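Long-range contacts in uricase (Arthrobacter globiformis, PDB 2YZC), which catalyses the oxidation of uric acid by molecular oxygen to 5-hydroxyisourate, the precursor of allantoin, in an active site built between subunits: residues Asn18-Ala23 with Ala62-Thr67; Ala23-Val28 with Thr73-Ala78. One frame throughout, in Å; residues are numbered along the deposited sequence.

Contact 1. Residues Asn18-Ala23 with Ala62-Thr67. With 1AL (allantoate ion), chain L.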
loop_
_atom_site.group_PDB
_atom_site.type_symbol
_atom_site.label_atom_id
_atom_site.label_comp_id
_atom_site.label_asym_id
_atom_site.label_seq_id
_atom_site.Cartn_x
_atom_site.Cartn_y
_atom_site.Cartn_z
ATOM N N ASN A 18 15.054 -13.157 21.618
ATOM C CA ASN A 18 14.861 -11.718 21.477
ATOM C C ASN A 18 15.949 -11.108 20.608
ATOM O O ASN A 18 17.043 -11.662 20.482
ATOM C CB ASN A 18 14.840 -11.046 22.858
ATOM C CG ASN A 18 16.177 -11.135 23.581
ATOM O OD1 ASN A 18 17.055 -10.296 23.391
ATOM N ND2 ASN A 18 16.334 -12.164 24.412
ATOM N N GLN A 19 15.632 -9.971 20.001
ATOM C CA GLN A 19 16.566 -9.262 19.138
ATOM C C GLN A 19 16.055 -7.843 18.949
ATOM O O GLN A 19 14.871 -7.575 19.124
ATOM C CB GLN A 19 16.692 -9.960 17.778
ATOM C CG GLN A 19 15.379 -10.100 17.003
ATOM C CD GLN A 19 15.526 -10.942 15.748
ATOM O OE1 GLN A 19 16.378 -11.834 15.680
ATOM N NE2 GLN A 19 14.679 -10.681 14.753
ATOM N N TYR A 20 16.949 -6.929 18.607
ATOM C CA TYR A 20 16.543 -5.546 18.415
ATOM C C TYR A 20 17.571 -4.825 17.559
ATOM O O TYR A 20 18.738 -5.227 17.494
ATOM C CB TYR A 20 16.439 -4.823 19.758
ATOM C CG TYR A 20 17.783 -4.347 20.251
ATOM C CD1 TYR A 20 18.741 -5.251 20.711
ATOM C CD2 TYR A 20 18.133 -2.999 20.167
ATOM C CE1 TYR A 20 20.020 -4.823 21.067
ATOM C CE2 TYR A 20 19.403 -2.562 20.514
ATOM C CZ TYR A 20 20.344 -3.477 20.962
ATOM O OH TYR A 20 21.609 -3.041 21.280
ATOM N N GLY A 21 17.139 -3.744 16.921
ATOM C CA GLY A 21 18.053 -2.976 16.101
ATOM C C GLY A 21 17.324 -1.927 15.295
ATOM O O GLY A 21 16.196 -1.566 15.619
ATOM N N LYS A 22 17.970 -1.435 14.245
ATOM C CA LYS A 22 17.358 -0.427 13.393
ATOM C C LYS A 22 16.894 -1.100 12.114
ATOM O O LYS A 22 17.656 -1.824 11.472
ATOM C CB LYS A 22 18.364 0.674 13.044
ATOM C CG LYS A 22 17.720 1.861 12.349
ATOM C CD LYS A 22 16.891 2.689 13.329
ATOM C CE LYS A 22 17.785 3.623 14.144
ATOM N NZ LYS A 22 17.035 4.403 15.171
ATOM N N ALA A 23 15.643 -0.861 11.746
ATOM C CA ALA A 23 15.092 -1.458 10.539
ATOM C C ALA A 23 14.892 -0.429 9.433
ATOM O O ALA A 23 14.665 0.754 9.694
ATOM C CB ALA A 23 13.762 -2.136 10.850
ATOM N N ALA A 62 23.018 -0.758 29.692
ATOM C CA ALA A 62 24.468 -0.905 29.559
ATOM C C ALA A 62 24.885 -1.752 28.350
ATOM O O ALA A 62 25.895 -1.468 27.706
ATOM C CB ALA A 62 25.055 -1.505 30.841
ATOM N N HIS A 63 24.111 -2.791 28.048
ATOM C CA HIS A 63 24.412 -3.675 26.923
ATOM C C HIS A 63 23.733 -3.262 25.619
ATOM O O HIS A 63 24.001 -3.843 24.571
ATOM C CB HIS A 63 23.969 -5.110 27.236
ATOM C CG HIS A 63 24.787 -5.788 28.290
ATOM N ND1 HIS A 63 25.818 -5.161 28.955
ATOM C CD2 HIS A 63 24.726 -7.045 28.789
ATOM C CE1 HIS A 63 26.358 -6.002 29.821
ATOM N NE2 HIS A 63 25.714 -7.153 29.739
ATOM N N VAL A 64 22.859 -2.266 25.681
ATOM C CA VAL A 64 22.112 -1.861 24.498
ATOM C C VAL A 64 22.777 -0.879 23.538
ATOM O O VAL A 64 22.682 0.339 23.705
ATOM C CB VAL A 64 20.728 -1.294 24.895
ATOM C CG1 VAL A 64 19.902 -0.991 23.648
ATOM C CG2 VAL A 64 19.994 -2.291 25.775
ATOM N N VAL A 65 23.454 -1.425 22.533
ATOM C CA VAL A 65 24.078 -0.602 21.508
ATOM C C VAL A 65 22.878 0.060 20.825
ATOM O O VAL A 65 22.070 -0.617 20.183
ATOM C CB VAL A 65 24.838 -1.472 20.489
ATOM C CG1 VAL A 65 25.342 -0.614 19.342
ATOM C CG2 VAL A 65 26.012 -2.179 21.180
ATOM N N ALA A 66 22.758 1.373 20.981
ATOM C CA ALA A 66 21.636 2.119 20.422
ATOM C C ALA A 66 21.308 1.767 18.974
ATOM O O ALA A 66 22.203 1.545 18.162
ATOM C CB ALA A 66 21.902 3.615 20.539
ATOM N N THR A 67 20.019 1.712 18.648
ATOM C CA THR A 67 19.643 1.409 17.279
ATOM C C THR A 67 20.171 2.566 16.430
ATOM O O THR A 67 20.555 2.375 15.286
ATOM C CB THR A 67 18.099 1.254 17.112
ATOM O OG1 THR A 67 17.447 2.512 17.322
ATOM C CG2 THR A 67 17.552 0.233 18.124
HETATM C C1 1AL L . 15.091 1.844 22.679
HETATM O O2 1AL L . 14.478 1.837 23.758
HETATM N N3 1AL L . 15.905 0.823 22.292
HETATM N N4 1AL L . 14.869 2.981 21.909
HETATM C C5 1AL L . 14.921 2.527 19.301
HETATM O O6 1AL L . 14.587 1.325 19.343
HETATM O O7 1AL L . 15.062 3.204 18.272
HETATM C C8 1AL L . 15.500 3.126 20.607
HETATM C C9 1AL L . 17.843 3.719 20.151
HETATM O O10 1AL L . 18.470 4.471 19.370
HETATM N N11 1AL L . 18.337 2.511 20.567
HETATM N N12 1AL L . 16.625 4.050 20.650
#
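Tyr20, Lys22 and Thr67 carry a buried, largely polar contact between strand 13-31, where the antiparallel sheet runs on into a second subunit, and the loop that leads into helix 67-78. The Tyr20 hydroxyl donates to Val65 O at 2.7 Å, and this oxygen lies at the ring edge, near the ring plane. The donor approaches at 113° to the C=O bond, tilted from the carbonyl plane; Gln70 NE2 binds the same carbonyl. Val64 CG1 comes within 3.5 Å of Tyr20 CE2, and Phe52 meets the ring edge-to-face. Further along the strand, the Lys22 chain bends at chi2 and chi3 (73° and 81°) and crosses Thr67 at about a right angle, bringing NZ to 2.9 Å from Thr67 OG1. That hydroxyl accepts from the lysine and donates to allantoate O7, 2.7 Å from OG1, so it is held by both a donor and an acceptor. Thr67 CG2, the other branch, rests 3.4 Å from Gly21 O. His251 and Arg180 of the second subunit also bind allantoate, whose pocket thus spans two chains. Lys22 and Thr67, with His251 of that subunit, probably form the charge relay system of the uricase active site.

Contact 2. Residues Ala23-Val28 with Thr73-Ala78; sequences AEVRLV and TVYAFA
The Tyr75 ring reaches from helix 67-78 to strand 13-31 with its edge toward the strand: Arg26 O lies in the ring plane beside the hydroxyl, and Leu27 CD1 sits near that plane, 3.9 Å from Tyr75 CD1. Val25 CG1 approaches obliquely, 3.5 Å from Tyr75 CZ. On the other side of the helix, one face of Phe77 is covered by Thr73 CG2, centred over the ring, while His95 meets Phe77 edge-to-face and Arg91 makes a cation-pi contact with it. The Tyr75 hydroxyl donates to Arg26 O at 2.7 Å, but from above the carbonyl plane, 48° out of it, and with an angle of 130° at the oxygen. CG of Tyr75 lies opposite the carbonyl carbon, and from there the ring extends to the strand. A phenylalanine in place of Tyr75 would probably keep much of the apolar packing but leave Arg26 O without this donor inside a buried interface. Apolar contacts extend the join in both directions along the strand: Val25 CG1 meets Val74 CG1 at 4.2 Å, and both methyls of Leu27 pack on Ala78 CB, CD2 at 3.7 Å. The Arg26 side chain leaves the strand away from the helix, and its NH2 forms a salt bridge with Asp41. Helix segment 73-78 runs at 22° to strand segment 23-28, with 9.8 Å between their axes; strand 38-50 pairs with this strand, helix 85-99 packs against Thr73 and Phe77, and Val268 and Tyr270 of the third subunit touch Leu27 and Tyr75.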
loop_
_atom_site.group_PDB
_atom_site.type_symbol
_atom_site.label_atom_id
_atom_site.label_comp_id
_atom_site.label_asym_id
_atom_site.label_seq_id
_atom_site.Cartn_x
_atom_site.Cartn_y
_atom_site.Cartn_z
ATOM N N ALA A 23 15.643 -0.861 11.746
ATOM C CA ALA A 23 15.092 -1.458 10.539
ATOM C C ALA A 23 14.892 -0.429 9.433
ATOM O O ALA A 23 14.665 0.754 9.694
ATOM C CB ALA A 23 13.762 -2.136 10.850
ATOM N N GLU A 24 14.989 -0.909 8.199
ATOM C CA GLU A 24 14.797 -0.111 6.996
ATOM C C GLU A 24 15.600 1.181 6.888
ATOM O O GLU A 24 15.040 2.274 6.757
ATOM C CB GLU A 24 13.300 0.162 6.802
ATOM C CG GLU A 24 12.472 -1.130 6.808
ATOM C CD GLU A 24 11.134 -0.997 6.101
ATOM O OE1 GLU A 24 10.082 -1.147 6.763
ATOM O OE2 GLU A 24 11.138 -0.748 4.879
ATOM N N VAL A 25 16.920 1.036 6.935
ATOM C CA VAL A 25 17.834 2.167 6.788
ATOM C C VAL A 25 18.047 2.268 5.275
ATOM O O VAL A 25 18.672 1.395 4.671
ATOM C CB VAL A 25 19.180 1.890 7.491
ATOM C CG1 VAL A 25 20.176 3.017 7.197
ATOM C CG2 VAL A 25 18.956 1.765 8.993
ATOM N N ARG A 26 17.502 3.314 4.663
ATOM C CA ARG A 26 17.625 3.489 3.218
ATOM C C ARG A 26 18.952 4.129 2.851
ATOM O O ARG A 26 19.257 5.257 3.250
ATOM C CB ARG A 26 16.452 4.317 2.693
ATOM C CG ARG A 26 15.129 3.558 2.729
ATOM C CD ARG A 26 15.027 2.543 1.590
ATOM N NE ARG A 26 14.875 3.200 0.291
ATOM C CZ ARG A 26 15.837 3.320 -0.621
ATOM N NH1 ARG A 26 15.587 3.944 -1.767
ATOM N NH2 ARG A 26 17.041 2.817 -0.399
ATOM N N LEU A 27 19.738 3.387 2.080
ATOM C CA LEU A 27 21.057 3.833 1.672
ATOM C C LEU A 27 21.268 3.842 0.170
ATOM O O LEU A 27 20.887 2.908 -0.527
ATOM C CB LEU A 27 22.124 2.922 2.297
ATOM C CG LEU A 27 23.499 2.895 1.608
ATOM C CD1 LEU A 27 24.285 4.167 1.948
ATOM C CD2 LEU A 27 24.270 1.665 2.065
ATOM N N VAL A 28 21.880 4.912 -0.319
ATOM C CA VAL A 28 22.226 4.998 -1.724
ATOM C C VAL A 28 23.710 5.318 -1.735
ATOM O O VAL A 28 24.138 6.329 -1.176
ATOM C CB VAL A 28 21.433 6.095 -2.464
ATOM C CG1 VAL A 28 22.038 6.335 -3.845
ATOM C CG2 VAL A 28 19.987 5.656 -2.630
ATOM N N THR A 73 26.467 3.184 11.862
ATOM C CA THR A 73 27.476 2.229 11.422
ATOM C C THR A 73 27.250 1.806 9.975
ATOM O O THR A 73 28.205 1.624 9.221
ATOM C CB THR A 73 27.494 0.996 12.344
ATOM O OG1 THR A 73 27.664 1.427 13.703
ATOM C CG2 THR A 73 28.641 0.073 11.975
ATOM N N VAL A 74 25.985 1.657 9.588
ATOM C CA VAL A 74 25.646 1.288 8.213
ATOM C C VAL A 74 26.170 2.347 7.236
ATOM O O VAL A 74 26.805 2.024 6.230
ATOM C CB VAL A 74 24.116 1.159 8.034
ATOM C CG1 VAL A 74 23.766 0.985 6.559
ATOM C CG2 VAL A 74 23.606 -0.028 8.841
ATOM N N TYR A 75 25.907 3.614 7.529
ATOM C CA TYR A 75 26.368 4.684 6.649
ATOM C C TYR A 75 27.894 4.820 6.669
ATOM O O TYR A 75 28.516 5.029 5.629
ATOM C CB TYR A 75 25.698 6.009 7.034
ATOM C CG TYR A 75 24.225 6.057 6.676
ATOM C CD1 TYR A 75 23.813 5.928 5.350
ATOM C CD2 TYR A 75 23.244 6.201 7.660
ATOM C CE1 TYR A 75 22.462 5.935 5.007
ATOM C CE2 TYR A 75 21.880 6.212 7.329
ATOM C CZ TYR A 75 21.504 6.077 6.003
ATOM O OH TYR A 75 20.175 6.075 5.661
ATOM N N ALA A 76 28.497 4.695 7.846
ATOM C CA ALA A 76 29.950 4.802 7.960
ATOM C C ALA A 76 30.618 3.703 7.139
ATOM O O ALA A 76 31.599 3.953 6.439
ATOM C CB ALA A 76 30.383 4.697 9.426
ATOM N N PHE A 77 30.083 2.489 7.213
ATOM C CA PHE A 77 30.666 1.390 6.462
ATOM C C PHE A 77 30.451 1.550 4.966
ATOM O O PHE A 77 31.302 1.145 4.176
ATOM C CB PHE A 77 30.100 0.036 6.924
ATOM C CG PHE A 77 30.728 -0.494 8.192
ATOM C CD1 PHE A 77 30.527 -1.818 8.577
ATOM C CD2 PHE A 77 31.517 0.322 9.002
ATOM C CE1 PHE A 77 31.100 -2.323 9.745
ATOM C CE2 PHE A 77 32.096 -0.173 10.174
ATOM C CZ PHE A 77 31.887 -1.497 10.546
ATOM N N ALA A 78 29.328 2.156 4.577
ATOM C CA ALA A 78 29.022 2.345 3.160
ATOM C C ALA A 78 30.055 3.242 2.488
ATOM O O ALA A 78 30.328 3.099 1.301
ATOM C CB ALA A 78 27.624 2.940 2.991
#

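Both contacts join strand 13-31 to the segment that runs through the loop into helix 67-78, and both are buried. Contact 1 meets the start of that segment and contact 2 its last helical turns, with centres about 15 Å apart and Ala23 shared between them. Their chemistry follows their place: contact 1 borders the allantoate pocket and is dominated by polar side chains, whereas contact 2, where the Val25 side chain is still about 10 Å from allantoate, is mostly aliphatic and aromatic packing. Each nevertheless has a tyrosine hydroxyl bound to a backbone carbonyl; the tyrosine comes from the strand in contact 1 and from the helix in contact 2. Both touch the second subunit; contact 2 also meets the third.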